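PDB 2OO3: protein involved in catabolism of external DNA from Legionella pneumophila subsp. pneumophila, which probably methylates N6 of a specific adenine in 23S ribosomal RNA, with S-adenosyl-L-methionine as the methyl donor. Local coordinates for residues Lys172-Lys183 with Trp205-Ile216. Sequence-based numbering, arbitrary orientation.
Sequences KEEYKEIPYAIK and WTEQFLRKMREI
The ring of Tyr175 lies between the two helices with the CB of Trp205 squarely over its centre, 4.1 Å from the centroid, a CH-pi contact. The phenol and the six-membered ring of the indole meet obliquely, their planes at 59°, and Tyr175 CE2 comes within 3.6 Å of Trp205 CE3. The indole in turn takes the aliphatic part of Lys172 over one face, CG standing 3.8 Å from the centroid of the six-membered ring. With CG anti to the backbone N (chi1 179°) and the chain extended beyond it, this lysine lays methylenes across the indole. At the polar end of the phenol, a water bridges Tyr175 OH and Thr206 OG1, to which it donates; Thr206 OG1 also hydrogen-bonds to Pro199 O.

Farther along, Phe209 turns its ring edge to the carbonyl oxygen of Tyr175, CD1 lying 3.4 Å from that O, and to CG2 of Ile178, whose side chain also approaches His43, predicted to bind S-adenosyl-L-methionine. Pro179 suits this meeting point: its ring is compact and, lacking an N-H, it kinks the helix. Its CG packs on Phe209 CD1 at 3.5 Å, and its CB touches both Lys212 CB and Met213 SD. Bent at chi2 and chi3, Met213 brings its flexible thioether to Pro179 and its CE to Ile182 CD1 (3.8 Å). Ile216 CD1 closes the row against Ile182 CG2 and the backbone of Lys183.

The helices run nearly parallel, at 11° with axes 9.0 Å apart, as consecutive helices on one face of the Rossmann-like methyltransferase sheet, linked through strand 193-200. Their side chains meet through apolar and aromatic surfaces, so matched carbon shapes and one water-mediated link, not direct polar bonds, hold the pair together.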
loop_
_atom_site.group_PDB
_atom_site.type_symbol
_atom_site.label_atom_id
_atom_site.label_comp_id
_atom_site.label_asym_id
_atom_site.label_seq_id
_atom_site.Cartn_x
_atom_site.Cartn_y
_atom_site.Cartn_z
ATOM N N LYS A 172 -5.478 2.365 19.100
ATOM C CA LYS A 172 -5.567 3.801 18.910
ATOM C C LYS A 172 -4.157 4.388 18.906
ATOM O O LYS A 172 -3.848 5.320 18.148
ATOM C CB LYS A 172 -6.369 4.373 20.086
ATOM C CG LYS A 172 -6.581 5.840 20.118
ATOM C CD LYS A 172 -7.244 6.098 21.457
ATOM C CE LYS A 172 -6.984 7.442 22.007
ATOM N NZ LYS A 172 -7.986 7.715 23.082
ATOM N N GLU A 173 -3.285 3.827 19.740
ATOM C CA GLU A 173 -1.939 4.397 19.871
ATOM C C GLU A 173 -1.124 4.305 18.572
ATOM O O GLU A 173 -0.174 5.052 18.395
ATOM C CB GLU A 173 -1.197 3.758 21.051
ATOM C CG GLU A 173 -1.821 4.088 22.456
ATOM C CD GLU A 173 -3.179 3.378 22.768
ATOM O OE1 GLU A 173 -3.456 2.280 22.204
ATOM O OE2 GLU A 173 -3.959 3.935 23.608
ATOM N N GLU A 174 -1.507 3.401 17.666
ATOM C CA GLU A 174 -0.836 3.283 16.352
ATOM C C GLU A 174 -0.865 4.587 15.554
ATOM O O GLU A 174 0.032 4.856 14.732
ATOM C CB GLU A 174 -1.445 2.144 15.546
ATOM C CG GLU A 174 -1.167 0.768 16.181
ATOM C CD GLU A 174 -1.686 -0.392 15.330
ATOM O OE1 GLU A 174 -1.292 -0.470 14.139
ATOM O OE2 GLU A 174 -2.493 -1.211 15.855
ATOM N N TYR A 175 -1.894 5.408 15.793
ATOM C CA TYR A 175 -2.041 6.665 15.057
ATOM C C TYR A 175 -0.991 7.701 15.470
ATOM O O TYR A 175 -0.775 8.684 14.769
ATOM C CB TYR A 175 -3.426 7.257 15.288
ATOM C CG TYR A 175 -4.563 6.567 14.577
ATOM C CD1 TYR A 175 -4.934 6.947 13.279
ATOM C CD2 TYR A 175 -5.297 5.591 15.213
ATOM C CE1 TYR A 175 -6.030 6.338 12.632
ATOM C CE2 TYR A 175 -6.370 4.951 14.574
ATOM C CZ TYR A 175 -6.742 5.337 13.301
ATOM O OH TYR A 175 -7.817 4.702 12.712
ATOM N N LYS A 176 -0.374 7.503 16.632
ATOM C CA LYS A 176 0.794 8.315 17.016
ATOM C C LYS A 176 2.121 7.572 16.916
ATOM O O LYS A 176 3.145 8.201 16.612
ATOM C CB LYS A 176 0.632 8.965 18.398
ATOM C CG LYS A 176 0.360 8.050 19.497
ATOM C CD LYS A 176 0.662 8.747 20.832
ATOM C CE LYS A 176 0.784 7.713 21.958
ATOM N NZ LYS A 176 -0.585 7.343 22.424
ATOM N N GLU A 177 2.116 6.251 17.141
ATOM C CA GLU A 177 3.359 5.470 16.979
ATOM C C GLU A 177 3.912 5.562 15.550
ATOM O O GLU A 177 5.105 5.698 15.332
ATOM C CB GLU A 177 3.113 4.014 17.316
ATOM C CG GLU A 177 2.867 3.790 18.802
ATOM C CD GLU A 177 2.347 2.409 19.129
ATOM O OE1 GLU A 177 2.110 1.610 18.194
ATOM O OE2 GLU A 177 2.186 2.117 20.338
ATOM N N ILE A 178 3.015 5.456 14.578
ATOM C CA ILE A 178 3.407 5.362 13.174
ATOM C C ILE A 178 4.089 6.630 12.680
ATOM O O ILE A 178 5.207 6.542 12.185
ATOM C CB ILE A 178 2.205 4.906 12.269
ATOM C CG1 ILE A 178 1.876 3.438 12.577
ATOM C CG2 ILE A 178 2.493 5.138 10.796
ATOM C CD1 ILE A 178 3.011 2.433 12.312
ATOM N N PRO A 179 3.453 7.811 12.828
ATOM C CA PRO A 179 4.185 8.993 12.368
ATOM C C PRO A 179 5.474 9.245 13.140
ATOM O O PRO A 179 6.395 9.804 12.575
ATOM C CB PRO A 179 3.212 10.137 12.634
ATOM C CG PRO A 179 1.831 9.473 12.590
ATOM C CD PRO A 179 2.109 8.163 13.308
ATOM N N TYR A 180 5.507 8.869 14.420
ATOM C CA TYR A 180 6.720 8.980 15.230
ATOM C C TYR A 180 7.854 8.149 14.596
ATOM O O TYR A 180 8.945 8.654 14.391
ATOM C CB TYR A 180 6.478 8.495 16.657
ATOM C CG TYR A 180 7.660 8.731 17.595
ATOM C CD1 TYR A 180 7.900 9.988 18.110
ATOM C CD2 TYR A 180 8.524 7.695 17.952
ATOM C CE1 TYR A 180 8.960 10.228 18.970
ATOM C CE2 TYR A 180 9.607 7.924 18.824
ATOM C CZ TYR A 180 9.804 9.202 19.329
ATOM O OH TYR A 180 10.866 9.489 20.198
ATOM N N ALA A 181 7.568 6.888 14.288
ATOM C CA ALA A 181 8.541 6.019 13.649
ATOM C C ALA A 181 8.984 6.532 12.257
ATOM O O ALA A 181 10.175 6.482 11.919
ATOM C CB ALA A 181 7.990 4.599 13.544
ATOM N N ILE A 182 8.035 6.974 11.435
ATOM C CA ILE A 182 8.402 7.556 10.123
ATOM C C ILE A 182 9.242 8.817 10.286
ATOM O O ILE A 182 10.220 8.997 9.571
ATOM C CB ILE A 182 7.170 7.834 9.237
ATOM C CG1 ILE A 182 6.379 6.538 9.015
ATOM C CG2 ILE A 182 7.572 8.528 7.892
ATOM C CD1 ILE A 182 4.951 6.741 8.431
ATOM N N LYS A 183 8.889 9.693 11.235
ATOM C CA LYS A 183 9.700 10.880 11.449
ATOM C C LYS A 183 11.147 10.490 11.757
ATOM O O LYS A 183 12.087 11.079 11.191
ATOM C CB LYS A 183 9.116 11.769 12.570
ATOM C CG LYS A 183 9.881 13.113 12.727
ATOM C CD LYS A 183 9.173 14.020 13.738
ATOM C CE LYS A 183 10.083 15.096 14.236
ATOM N NZ LYS A 183 9.391 15.934 15.302
ATOM N N TRP A 205 -9.135 11.057 15.061
ATOM C CA TRP A 205 -7.907 10.293 15.171
ATOM C C TRP A 205 -7.107 10.436 13.885
ATOM O O TRP A 205 -5.919 10.653 13.933
ATOM C CB TRP A 205 -8.209 8.819 15.404
ATOM C CG TRP A 205 -8.839 8.489 16.750
ATOM C CD1 TRP A 205 -9.108 9.360 17.792
ATOM C CD2 TRP A 205 -9.233 7.197 17.200
ATOM N NE1 TRP A 205 -9.646 8.665 18.861
ATOM C CE2 TRP A 205 -9.743 7.343 18.516
ATOM C CE3 TRP A 205 -9.188 5.912 16.627
ATOM C CZ2 TRP A 205 -10.212 6.268 19.252
ATOM C CZ3 TRP A 205 -9.652 4.839 17.365
ATOM C CH2 TRP A 205 -10.158 5.028 18.674
ATOM N N THR A 206 -7.770 10.271 12.747
ATOM C CA THR A 206 -7.112 10.457 11.448
ATOM C C THR A 206 -6.501 11.870 11.276
ATOM O O THR A 206 -5.366 12.006 10.815
ATOM C CB THR A 206 -8.063 10.081 10.294
ATOM O OG1 THR A 206 -8.402 8.684 10.412
ATOM C CG2 THR A 206 -7.377 10.323 8.962
ATOM N N GLU A 207 -7.220 12.912 11.708
ATOM C CA GLU A 207 -6.702 14.269 11.602
ATOM C C GLU A 207 -5.463 14.487 12.489
ATOM O O GLU A 207 -4.560 15.259 12.126
ATOM C CB GLU A 207 -7.783 15.312 11.931
ATOM C CG GLU A 207 -8.888 15.482 10.850
ATOM C CD GLU A 207 -8.322 15.938 9.486
ATOM O OE1 GLU A 207 -7.301 16.640 9.450
ATOM O OE2 GLU A 207 -8.867 15.566 8.439
ATOM N N GLN A 208 -5.422 13.825 13.653
ATOM C CA GLN A 208 -4.245 13.926 14.531
ATOM C C GLN A 208 -3.030 13.214 13.930
ATOM O O GLN A 208 -1.886 13.694 14.024
ATOM C CB GLN A 208 -4.555 13.394 15.924
ATOM C CG GLN A 208 -5.506 14.351 16.727
ATOM C CD GLN A 208 -6.090 13.660 17.942
ATOM O OE1 GLN A 208 -5.417 13.537 18.961
ATOM N NE2 GLN A 208 -7.344 13.187 17.835
ATOM N N PHE A 209 -3.294 12.065 13.329
ATOM C CA PHE A 209 -2.290 11.315 12.554
ATOM C C PHE A 209 -1.760 12.203 11.421
ATOM O O PHE A 209 -0.542 12.393 11.274
ATOM C CB PHE A 209 -2.960 10.036 12.008
ATOM C CG PHE A 209 -2.139 9.275 10.973
ATOM C CD1 PHE A 209 -1.207 8.320 11.369
ATOM C CD2 PHE A 209 -2.331 9.504 9.603
ATOM C CE1 PHE A 209 -0.452 7.592 10.400
ATOM C CE2 PHE A 209 -1.568 8.799 8.635
ATOM C CZ PHE A 209 -0.639 7.848 9.040
ATOM N N LEU A 210 -2.673 12.775 10.635
ATOM C CA LEU A 210 -2.267 13.597 9.496
ATOM C C LEU A 210 -1.447 14.863 9.901
ATOM O O LEU A 210 -0.533 15.266 9.174
ATOM C CB LEU A 210 -3.495 13.992 8.657
ATOM C CG LEU A 210 -4.204 12.881 7.869
ATOM C CD1 LEU A 210 -5.436 13.439 7.199
ATOM C CD2 LEU A 210 -3.243 12.243 6.830
ATOM N N ARG A 211 -1.734 15.455 11.064
ATOM C CA ARG A 211 -0.975 16.633 11.512
ATOM C C ARG A 211 0.474 16.238 11.796
ATOM O O ARG A 211 1.414 16.969 11.424
ATOM C CB ARG A 211 -1.615 17.294 12.746
ATOM C CG ARG A 211 -0.837 18.559 13.278
ATOM C CD ARG A 211 -1.603 19.262 14.427
ATOM N NE ARG A 211 -2.879 19.848 13.994
ATOM C CZ ARG A 211 -3.007 21.016 13.355
ATOM N NH1 ARG A 211 -1.938 21.752 13.066
ATOM N NH2 ARG A 211 -4.209 21.445 12.991
ATOM N N LYS A 212 0.665 15.078 12.417
ATOM C CA LYS A 212 2.019 14.554 12.639
ATOM C C LYS A 212 2.723 14.204 11.325
ATOM O O LYS A 212 3.886 14.526 11.170
ATOM C CB LYS A 212 2.026 13.322 13.564
ATOM C CG LYS A 212 1.452 13.571 14.935
ATOM C CD LYS A 212 1.894 14.923 15.495
ATOM C CE LYS A 212 3.138 14.809 16.342
ATOM N NZ LYS A 212 3.363 16.078 17.097
ATOM N N MET A 213 2.016 13.583 10.381
ATOM C CA MET A 213 2.620 13.273 9.071
ATOM C C MET A 213 3.055 14.565 8.362
ATOM O O MET A 213 4.139 14.637 7.760
ATOM C CB MET A 213 1.643 12.493 8.166
ATOM C CG MET A 213 1.395 11.042 8.618
ATOM S SD MET A 213 2.886 9.981 8.934
ATOM C CE MET A 213 3.795 10.186 7.365
ATOM N N ARG A 214 2.216 15.594 8.466
ATOM C CA ARG A 214 2.496 16.857 7.782
ATOM C C ARG A 214 3.777 17.507 8.280
ATOM O O ARG A 214 4.514 18.081 7.493
ATOM C CB ARG A 214 1.302 17.803 7.869
ATOM C CG ARG A 214 1.228 18.802 6.747
ATOM C CD ARG A 214 -0.245 19.093 6.298
ATOM N NE ARG A 214 -1.177 19.131 7.418
ATOM C CZ ARG A 214 -2.262 18.358 7.549
ATOM N NH1 ARG A 214 -2.611 17.495 6.589
ATOM N NH2 ARG A 214 -3.030 18.484 8.638
ATOM N N GLU A 215 4.082 17.355 9.560
ATOM C CA GLU A 215 5.304 17.928 10.140
ATOM C C GLU A 215 6.636 17.345 9.632
ATOM O O GLU A 215 7.683 17.998 9.739
ATOM C CB GLU A 215 5.225 17.846 11.668
ATOM C CG GLU A 215 4.049 18.683 12.232
ATOM C CD GLU A 215 3.784 18.443 13.715
ATOM O OE1 GLU A 215 4.528 17.651 14.355
ATOM O OE2 GLU A 215 2.815 19.034 14.242
ATOM N N ILE A 216 6.601 16.128 9.087
ATOM C CA ILE A 216 7.822 15.410 8.714
ATOM C C ILE A 216 8.504 16.034 7.486
ATOM O O ILE A 216 9.726 16.259 7.474
ATOM C CB ILE A 216 7.524 13.921 8.490
ATOM C CG1 ILE A 216 6.976 13.312 9.793
ATOM C CG2 ILE A 216 8.790 13.162 7.999
ATOM C CD1 ILE A 216 6.497 11.859 9.651
HETATM O O HOH W 1 -9.559 6.742 11.857
#